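Local coordinates for protein alpha-L-rhamnosidase (Klebsiella oxytoca, PDB 4XHC) that probably hydrolyses terminal alpha-L-rhamnose residues from rhamnosides, as a two-domain family GH78 glycosidase that binds rhamnose in its pocket, at residues A[83-95]-A[177-191]. Numbering follows the deposited sequence.
Sequences AFYQRELSSGDSV and KVEVKAVSRKFRLQF
L89 and F191 meet at the apolar centre, where the leucine side chain stands at about a right angle to the phenylalanine and sets CD1 against the ring edge, 3.8 Å from F191 CE1. The F84 ring lies near-parallel to that of F191, planes 20° apart, but offset enough to share little face; F84 reaches it because its CG is anti to the backbone N (chi1 173°). V180 adds CG2 against L89 CB, while V95 CG2 runs alongside V178 CB. Beyond the segments, V180 and L189 rest on L124, and F191 on C111.

Around these side chains segment 83-95 pairs first with strand 187-200 and then, as strand 94-99 begins, with 175-182. L89 pairs with L189 in a single antiparallel bridge, its N 2.7 Å from L189 O. At the type II turn S90-D93, G92 N donates to V180 O and V180 N to D93 O, and V95 forms a hydrogen-bonded antiparallel pair with V178 at the start of strand 94-99. A water donates to F84 O and R87 O and accepts from F191 N, linking the turn F84-R87 to the strand.

Farther out, the S91 hydroxyl accepts from V183 N at 3.0 Å, and D93 OD2 takes S90 N from above its carboxylate plane, bracing the turn. At the polar edge, R188 bends at chi3 (-57°) and grips one oxygen of E88 side-on: NE lies 2.9 Å from OE1, on its anti lone pair, and NH2 gives a longer second bond, with the two flat groups nearly coplanar.

Segment 83-95 thus pairs with two strands of different sheets in the N-terminal beta domain: directional backbone bonds set the register around an apolar interior, and the E88-R188 charge pair lies on the more exposed side.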
ATOM      1  N   ALA A  83     -15.211 -23.232  -2.838  1.00 65.20           N
ATOM      2  CA  ALA A  83     -16.069 -22.884  -1.699  1.00 63.93           C
ATOM      3  C   ALA A  83     -15.725 -21.505  -1.117  1.00 61.27           C
ATOM      4  O   ALA A  83     -16.610 -20.780  -0.644  1.00 60.16           O
ATOM      5  CB  ALA A  83     -15.966 -23.952  -0.622  1.00 64.72           C
ATOM      6  N   PHE A  84     -14.445 -21.146  -1.144  1.00 59.12           N
ATOM      7  CA  PHE A  84     -14.022 -19.808  -0.726  1.00 58.39           C
ATOM      8  C   PHE A  84     -14.535 -18.728  -1.682  1.00 57.99           C
ATOM      9  O   PHE A  84     -14.839 -17.615  -1.244  1.00 57.46           O
ATOM     10  CB  PHE A  84     -12.493 -19.721  -0.591  1.00 57.83           C
ATOM     11  CG  PHE A  84     -11.980 -18.325  -0.321  1.00 56.92           C
ATOM     12  CD1 PHE A  84     -12.248 -17.693   0.887  1.00 57.64           C
ATOM     13  CD2 PHE A  84     -11.244 -17.639  -1.279  1.00 56.33           C
ATOM     14  CE1 PHE A  84     -11.795 -16.404   1.133  1.00 56.34           C
ATOM     15  CE2 PHE A  84     -10.784 -16.352  -1.038  1.00 55.24           C
ATOM     16  CZ  PHE A  84     -11.060 -15.734   0.168  1.00 55.19           C
ATOM     17  N   TYR A  85     -14.642 -19.046  -2.973  1.00 57.92           N
ATOM     18  CA  TYR A  85     -15.159 -18.076  -3.951  1.00 57.86           C
ATOM     19  C   TYR A  85     -16.665 -17.792  -3.790  1.00 59.60           C
ATOM     20  O   TYR A  85     -17.185 -16.843  -4.388  1.00 58.95           O
ATOM     21  CB  TYR A  85     -14.848 -18.500  -5.400  1.00 57.35           C
ATOM     22  CG  TYR A  85     -13.368 -18.656  -5.747  1.00 55.93           C
ATOM     23  CD1 TYR A  85     -12.390 -17.829  -5.180  1.00 54.88           C
ATOM     24  CD2 TYR A  85     -12.951 -19.613  -6.672  1.00 56.07           C
ATOM     25  CE1 TYR A  85     -11.049 -17.970  -5.508  1.00 53.78           C
ATOM     26  CE2 TYR A  85     -11.614 -19.758  -7.004  1.00 55.02           C
ATOM     27  CZ  TYR A  85     -10.669 -18.937  -6.419  1.00 54.30           C
ATOM     28  OH  TYR A  85      -9.340 -19.083  -6.734  1.00 54.61           O
ATOM     29  N   GLN A  86     -17.344 -18.614  -2.987  1.00 61.86           N
ATOM     30  CA  GLN A  86     -18.736 -18.392  -2.604  1.00 63.75           C
ATOM     31  C   GLN A  86     -18.889 -17.524  -1.360  1.00 63.16           C
ATOM     32  O   GLN A  86     -19.990 -17.084  -1.065  1.00 65.20           O
ATOM     33  CB  GLN A  86     -19.438 -19.731  -2.341  1.00 67.45           C
ATOM     34  CG  GLN A  86     -19.518 -20.669  -3.540  1.00 69.85           C
ATOM     35  CD  GLN A  86     -20.221 -20.046  -4.748  1.00 71.99           C
ATOM     36  OE1 GLN A  86     -21.325 -19.492  -4.658  1.00 73.50           O
ATOM     37  NE2 GLN A  86     -19.574 -20.146  -5.895  1.00 73.01           N
ATOM     38  N   ARG A  87     -17.810 -17.285  -0.621  1.00 62.27           N
ATOM     39  CA  ARG A  87     -17.909 -16.541   0.641  1.00 62.52           C
ATOM     40  C   ARG A  87     -18.017 -15.047   0.435  1.00 61.86           C
ATOM     41  O   ARG A  87     -17.418 -14.487  -0.478  1.00 60.74           O
ATOM     42  CB  ARG A  87     -16.714 -16.812   1.561  1.00 63.53           C
ATOM     43  CG  ARG A  87     -16.861 -18.057   2.423  1.00 66.11           C
ATOM     44  CD  ARG A  87     -15.736 -18.153   3.438  1.00 65.32           C
ATOM     45  NE  ARG A  87     -15.856 -17.143   4.487  1.00 64.06           N
ATOM     46  CZ  ARG A  87     -14.938 -16.914   5.423  1.00 62.47           C
ATOM     47  NH1 ARG A  87     -13.809 -17.614   5.448  1.00 62.10           N
ATOM     48  NH2 ARG A  87     -15.150 -15.977   6.334  1.00 61.81           N
ATOM     49  N   GLU A  88     -18.772 -14.414   1.325  1.00 63.65           N
ATOM     50  CA  GLU A  88     -18.981 -12.973   1.321  1.00 62.55           C
ATOM     51  C   GLU A  88     -18.397 -12.403   2.611  1.00 60.90           C
ATOM     52  O   GLU A  88     -18.963 -12.580   3.689  1.00 63.70           O
ATOM     53  CB  GLU A  88     -20.479 -12.668   1.207  1.00 63.59           C
ATOM     54  CG  GLU A  88     -21.103 -13.234  -0.062  1.00 64.23           C
ATOM     55  CD  GLU A  88     -22.598 -12.988  -0.170  1.00 66.32           C
ATOM     56  OE1 GLU A  88     -23.159 -12.215   0.635  1.00 65.88           O
ATOM     57  OE2 GLU A  88     -23.217 -13.576  -1.080  1.00 68.01           O
ATOM     58  N   LEU A  89     -17.272 -11.709   2.493  1.00 57.70           N
ATOM     59  CA  LEU A  89     -16.492 -11.292   3.656  1.00 56.99           C
ATOM     60  C   LEU A  89     -16.799  -9.860   4.114  1.00 55.38           C
ATOM     61  O   LEU A  89     -16.982  -8.973   3.287  1.00 55.34           O
ATOM     62  CB  LEU A  89     -14.998 -11.410   3.330  1.00 56.39           C
ATOM     63  CG  LEU A  89     -14.536 -12.735   2.716  1.00 56.20           C
ATOM     64  CD1 LEU A  89     -13.115 -12.606   2.206  1.00 55.44           C
ATOM     65  CD2 LEU A  89     -14.651 -13.883   3.712  1.00 57.22           C
ATOM     66  N   SER A  90     -16.831  -9.646   5.430  1.00 54.47           N
ATOM     67  CA  SER A  90     -17.034  -8.313   6.020  1.00 55.17           C
ATOM     68  C   SER A  90     -15.795  -7.850   6.771  1.00 52.92           C
ATOM     69  O   SER A  90     -14.814  -8.587   6.854  1.00 54.17           O
ATOM     70  CB  SER A  90     -18.245  -8.322   6.967  1.00 56.51           C
ATOM     71  OG  SER A  90     -19.369  -8.887   6.326  1.00 58.18           O
ATOM     72  N   SER A  91     -15.854  -6.644   7.338  1.00 51.79           N
ATOM     73  CA  SER A  91     -14.739  -6.096   8.103  1.00 51.24           C
ATOM     74  C   SER A  91     -14.292  -7.062   9.176  1.00 51.45           C
ATOM     75  O   SER A  91     -15.115  -7.582   9.923  1.00 53.67           O
ATOM     76  CB  SER A  91     -15.110  -4.771   8.761  1.00 52.23           C
ATOM     77  OG  SER A  91     -15.504  -3.819   7.791  1.00 53.55           O
ATOM     78  N   GLY A  92     -12.985  -7.314   9.228  1.00 50.57           N
ATOM     79  CA  GLY A  92     -12.399  -8.194  10.233  1.00 51.11           C
ATOM     80  C   GLY A  92     -12.227  -9.632   9.787  1.00 51.33           C
ATOM     81  O   GLY A  92     -11.485 -10.368  10.416  1.00 51.70           O
ATOM     82  N   ASP A  93     -12.913 -10.051   8.721  1.00 51.26           N
ATOM     83  CA  ASP A  93     -12.773 -11.422   8.222  1.00 51.68           C
ATOM     84  C   ASP A  93     -11.422 -11.601   7.558  1.00 50.40           C
ATOM     85  O   ASP A  93     -10.913 -10.682   6.931  1.00 50.26           O
ATOM     86  CB  ASP A  93     -13.886 -11.769   7.231  1.00 52.89           C
ATOM     87  CG  ASP A  93     -15.249 -11.931   7.901  1.00 55.80           C
ATOM     88  OD1 ASP A  93     -15.307 -12.089   9.143  1.00 57.56           O
ATOM     89  OD2 ASP A  93     -16.270 -11.904   7.177  1.00 56.55           O
ATOM     90  N   SER A  94     -10.829 -12.777   7.718  1.00 51.87           N
ATOM     91  CA  SER A  94      -9.529 -13.068   7.103  1.00 51.71           C
ATOM     92  C   SER A  94      -9.324 -14.567   6.861  1.00 51.83           C
ATOM     93  O   SER A  94      -9.875 -15.396   7.571  1.00 52.86           O
ATOM     94  CB  SER A  94      -8.388 -12.523   7.968  1.00 50.90           C
ATOM     95  OG  SER A  94      -8.057 -13.419   9.002  1.00 51.37           O
ATOM     96  N   VAL A  95      -8.530 -14.901   5.852  1.00 50.88           N
ATOM     97  CA  VAL A  95      -8.260 -16.294   5.530  1.00 52.25           C
ATOM     98  C   VAL A  95      -6.791 -16.488   5.238  1.00 51.53           C
ATOM     99  O   VAL A  95      -6.077 -15.515   4.994  1.00 50.89           O
ATOM    100  CB  VAL A  95      -9.052 -16.738   4.296  1.00 53.31           C
ATOM    101  CG1 VAL A  95     -10.533 -16.782   4.627  1.00 55.34           C
ATOM    102  CG2 VAL A  95      -8.788 -15.803   3.119  1.00 51.85           C
ATOM    103  N   LYS A 177      -1.929 -14.580   3.514  1.00 50.23           N
ATOM    104  CA  LYS A 177      -3.020 -14.171   4.379  1.00 51.34           C
ATOM    105  C   LYS A 177      -3.720 -12.996   3.750  1.00 49.84           C
ATOM    106  O   LYS A 177      -3.069 -12.056   3.313  1.00 48.87           O
ATOM    107  CB  LYS A 177      -2.497 -13.757   5.742  1.00 54.14           C
ATOM    108  CG  LYS A 177      -3.576 -13.320   6.718  1.00 55.53           C
ATOM    109  CD  LYS A 177      -3.024 -13.265   8.132  1.00 57.65           C
ATOM    110  CE  LYS A 177      -4.006 -12.597   9.068  1.00 60.24           C
ATOM    111  NZ  LYS A 177      -3.402 -12.449  10.414  1.00 63.11           N
ATOM    112  N   VAL A 178      -5.046 -13.056   3.717  1.00 50.67           N
ATOM    113  CA  VAL A 178      -5.877 -11.998   3.156  1.00 49.57           C
ATOM    114  C   VAL A 178      -6.874 -11.546   4.217  1.00 49.52           C
ATOM    115  O   VAL A 178      -7.694 -12.331   4.686  1.00 47.09           O
ATOM    116  CB  VAL A 178      -6.660 -12.494   1.930  1.00 50.99           C
ATOM    117  CG1 VAL A 178      -7.501 -11.372   1.337  1.00 51.51           C
ATOM    118  CG2 VAL A 178      -5.706 -13.053   0.894  1.00 51.16           C
ATOM    119  N   GLU A 179      -6.799 -10.268   4.562  1.00 50.12           N
ATOM    120  CA  GLU A 179      -7.598  -9.690   5.618  1.00 52.13           C
ATOM    121  C   GLU A 179      -8.436  -8.540   5.062  1.00 51.29           C
ATOM    122  O   GLU A 179      -7.922  -7.653   4.393  1.00 50.59           O
ATOM    123  CB  GLU A 179      -6.657  -9.183   6.696  1.00 55.68           C
ATOM    124  CG  GLU A 179      -7.300  -8.796   8.018  1.00 61.54           C
ATOM    125  CD  GLU A 179      -6.281  -8.665   9.148  1.00 67.84           C
ATOM    126  OE1 GLU A 179      -5.037  -8.803   8.899  1.00 69.68           O
ATOM    127  OE2 GLU A 179      -6.735  -8.410  10.288  1.00 72.02           O
ATOM    128  N   VAL A 180      -9.735  -8.564   5.315  1.00 52.17           N
ATOM    129  CA  VAL A 180     -10.577  -7.422   4.990  1.00 51.95           C
ATOM    130  C   VAL A 180     -10.562  -6.492   6.202  1.00 52.69           C
ATOM    131  O   VAL A 180     -11.227  -6.757   7.202  1.00 52.30           O
ATOM    132  CB  VAL A 180     -12.013  -7.849   4.617  1.00 52.77           C
ATOM    133  CG1 VAL A 180     -12.828  -6.638   4.192  1.00 53.51           C
ATOM    134  CG2 VAL A 180     -11.997  -8.877   3.491  1.00 52.52           C
ATOM    135  N   LYS A 181      -9.761  -5.431   6.117  1.00 53.10           N
ATOM    136  CA  LYS A 181      -9.620  -4.466   7.212  1.00 54.76           C
ATOM    137  C   LYS A 181     -10.861  -3.623   7.397  1.00 53.64           C
ATOM    138  O   LYS A 181     -11.269  -3.351   8.526  1.00 52.90           O
ATOM    139  CB  LYS A 181      -8.441  -3.524   6.965  1.00 57.24           C
ATOM    140  CG  LYS A 181      -7.082  -4.145   7.208  1.00 60.47           C
ATOM    141  CD  LYS A 181      -6.839  -4.344   8.686  1.00 64.90           C
ATOM    142  CE  LYS A 181      -5.379  -4.627   8.957  1.00 69.46           C
ATOM    143  NZ  LYS A 181      -5.210  -5.055  10.376  1.00 73.77           N
ATOM    144  N   ALA A 182     -11.444  -3.186   6.284  1.00 51.83           N
ATOM    145  CA  ALA A 182     -12.615  -2.333   6.335  1.00 50.95           C
ATOM    146  C   ALA A 182     -13.393  -2.309   5.037  1.00 49.51           C
ATOM    147  O   ALA A 182     -12.835  -2.122   3.963  1.00 48.76           O
ATOM    148  CB  ALA A 182     -12.219  -0.915   6.708  1.00 50.44           C
ATOM    149  N   VAL A 183     -14.691  -2.527   5.178  1.00 49.99           N
ATOM    150  CA  VAL A 183     -15.692  -2.154   4.199  1.00 51.08           C
ATOM    151  C   VAL A 183     -16.804  -1.560   5.060  1.00 53.57           C
ATOM    152  O   VAL A 183     -16.664  -1.523   6.281  1.00 56.00           O
ATOM    153  CB  VAL A 183     -16.190  -3.373   3.381  1.00 50.94           C
ATOM    154  CG1 VAL A 183     -15.097  -3.868   2.451  1.00 49.12           C
ATOM    155  CG2 VAL A 183     -16.644  -4.513   4.285  1.00 51.57           C
ATOM    156  N   SER A 184     -17.901  -1.102   4.471  1.00 54.96           N
ATOM    157  CA  SER A 184     -19.015  -0.631   5.294  1.00 56.85           C
ATOM    158  C   SER A 184     -19.952  -1.790   5.606  1.00 57.87           C
ATOM    159  O   SER A 184     -19.796  -2.879   5.061  1.00 58.27           O
ATOM    160  CB  SER A 184     -19.765   0.500   4.599  1.00 57.25           C
ATOM    161  OG  SER A 184     -20.328   0.036   3.395  1.00 58.75           O
ATOM    162  N   ARG A 185     -20.933  -1.546   6.470  1.00 70.57           N
ATOM    163  CA  ARG A 185     -21.929  -2.565   6.823  1.00 71.79           C
ATOM    164  C   ARG A 185     -22.902  -2.870   5.686  1.00 70.56           C
ATOM    165  O   ARG A 185     -23.488  -3.943   5.646  1.00 68.90           O
ATOM    166  CB  ARG A 185     -22.687  -2.149   8.084  1.00 76.02           C
ATOM    167  CG  ARG A 185     -21.880  -2.391   9.357  1.00 79.25           C
ATOM    168  CD  ARG A 185     -22.437  -1.551  10.498  1.00 84.30           C
ATOM    169  NE  ARG A 185     -21.407  -1.168  11.471  1.00 85.52           N
ATOM    170  CZ  ARG A 185     -21.632  -0.487  12.598  1.00 88.96           C
ATOM    171  NH1 ARG A 185     -22.872  -0.122  12.968  1.00 89.04           N
ATOM    172  NH2 ARG A 185     -20.601  -0.182  13.383  1.00 89.32           N
ATOM    173  N   LYS A 186     -23.040  -1.941   4.745  1.00 70.71           N
ATOM    174  CA  LYS A 186     -23.954  -2.105   3.607  1.00 70.13           C
ATOM    175  C   LYS A 186     -23.529  -3.138   2.538  1.00 67.22           C
ATOM    176  O   LYS A 186     -24.350  -3.510   1.701  1.00 64.70           O
ATOM    177  CB  LYS A 186     -24.173  -0.751   2.912  1.00 71.79           C
ATOM    178  CG  LYS A 186     -24.881   0.294   3.762  1.00 73.56           C
ATOM    179  CD  LYS A 186     -25.723   1.233   2.910  1.00 74.36           C
ATOM    180  CE  LYS A 186     -27.039   0.583   2.517  1.00 75.59           C
ATOM    181  NZ  LYS A 186     -27.804   1.411   1.546  1.00 76.89           N
ATOM    182  N   PHE A 187     -22.263  -3.567   2.523  1.00 65.32           N
ATOM    183  CA  PHE A 187     -21.812  -4.534   1.511  1.00 63.51           C
ATOM    184  C   PHE A 187     -20.669  -5.431   1.971  1.00 61.21           C
ATOM    185  O   PHE A 187     -19.978  -5.141   2.952  1.00 58.69           O
ATOM    186  CB  PHE A 187     -21.456  -3.832   0.182  1.00 63.41           C
ATOM    187  CG  PHE A 187     -20.094  -3.178   0.162  1.00 62.68           C
ATOM    188  CD1 PHE A 187     -19.930  -1.858   0.589  1.00 63.23           C
ATOM    189  CD2 PHE A 187     -18.980  -3.870  -0.316  1.00 61.69           C
ATOM    190  CE1 PHE A 187     -18.678  -1.248   0.563  1.00 62.55           C
ATOM    191  CE2 PHE A 187     -17.727  -3.269  -0.336  1.00 61.78           C
ATOM    192  CZ  PHE A 187     -17.574  -1.953   0.105  1.00 61.93           C
ATOM    193  N   ARG A 188     -20.496  -6.526   1.234  1.00 61.31           N
ATOM    194  CA  ARG A 188     -19.483  -7.532   1.520  1.00 61.38           C
ATOM    195  C   ARG A 188     -18.616  -7.778   0.295  1.00 60.41           C
ATOM    196  O   ARG A 188     -19.021  -7.507  -0.831  1.00 62.07           O
ATOM    197  CB  ARG A 188     -20.151  -8.832   1.952  1.00 62.32           C
ATOM    198  CG  ARG A 188     -20.859  -8.724   3.291  1.00 63.72           C
ATOM    199  CD  ARG A 188     -21.813  -9.881   3.521  1.00 65.11           C
ATOM    200  NE  ARG A 188     -22.821  -9.991   2.463  1.00 67.07           N
ATOM    201  CZ  ARG A 188     -23.896  -9.206   2.330  1.00 68.33           C
ATOM    202  NH1 ARG A 188     -24.134  -8.214   3.182  1.00 69.34           N
ATOM    203  NH2 ARG A 188     -24.741  -9.408   1.328  1.00 67.86           N
ATOM    204  N   LEU A 189     -17.426  -8.307   0.532  1.00 59.59           N
ATOM    205  CA  LEU A 189     -16.456  -8.549  -0.516  1.00 59.80           C
ATOM    206  C   LEU A 189     -16.376 -10.045  -0.834  1.00 60.11           C
ATOM    207  O   LEU A 189     -16.503 -10.887   0.053  1.00 61.64           O
ATOM    208  CB  LEU A 189     -15.095  -8.024  -0.072  1.00 59.54           C
ATOM    209  CG  LEU A 189     -14.086  -7.852  -1.201  1.00 60.55           C
ATOM    210  CD1 LEU A 189     -14.503  -6.740  -2.152  1.00 61.59           C
ATOM    211  CD2 LEU A 189     -12.710  -7.582  -0.632  1.00 60.70           C
ATOM    212  N   GLN A 190     -16.139 -10.367  -2.102  1.00 60.33           N
ATOM    213  CA  GLN A 190     -16.202 -11.742  -2.591  1.00 60.60           C
ATOM    214  C   GLN A 190     -15.131 -11.961  -3.655  1.00 59.46           C
ATOM    215  O   GLN A 190     -15.182 -11.339  -4.706  1.00 59.04           O
ATOM    216  CB  GLN A 190     -17.597 -11.982  -3.170  1.00 62.51           C
ATOM    217  CG  GLN A 190     -17.862 -13.362  -3.741  1.00 64.36           C
ATOM    218  CD  GLN A 190     -19.332 -13.562  -4.103  1.00 67.99           C
ATOM    219  OE1 GLN A 190     -20.058 -12.614  -4.448  1.00 69.72           O
ATOM    220  NE2 GLN A 190     -19.777 -14.803  -4.032  1.00 69.36           N
ATOM    221  N   PHE A 191     -14.167 -12.837  -3.379  1.00 58.89           N
ATOM    222  CA  PHE A 191     -13.102 -13.147  -4.334  1.00 58.90           C
ATOM    223  C   PHE A 191     -13.572 -14.222  -5.297  1.00 61.45           C
ATOM    224  O   PHE A 191     -14.229 -15.166  -4.883  1.00 63.37           O
ATOM    225  CB  PHE A 191     -11.864 -13.633  -3.602  1.00 58.15           C
ATOM    226  CG  PHE A 191     -11.212 -12.574  -2.770  1.00 57.49           C
ATOM    227  CD1 PHE A 191     -11.657 -12.308  -1.494  1.00 57.83           C
ATOM    228  CD2 PHE A 191     -10.171 -11.821  -3.281  1.00 57.23           C
ATOM    229  CE1 PHE A 191     -11.066 -11.318  -0.735  1.00 57.19           C
ATOM    230  CE2 PHE A 191      -9.569 -10.834  -2.528  1.00 56.41           C
ATOM    231  CZ  PHE A 191     -10.019 -10.583  -1.252  1.00 56.69           C
TER
HETATM  232  O   HOH W   1     -14.635 -14.836  -1.340  1.00 47.96           O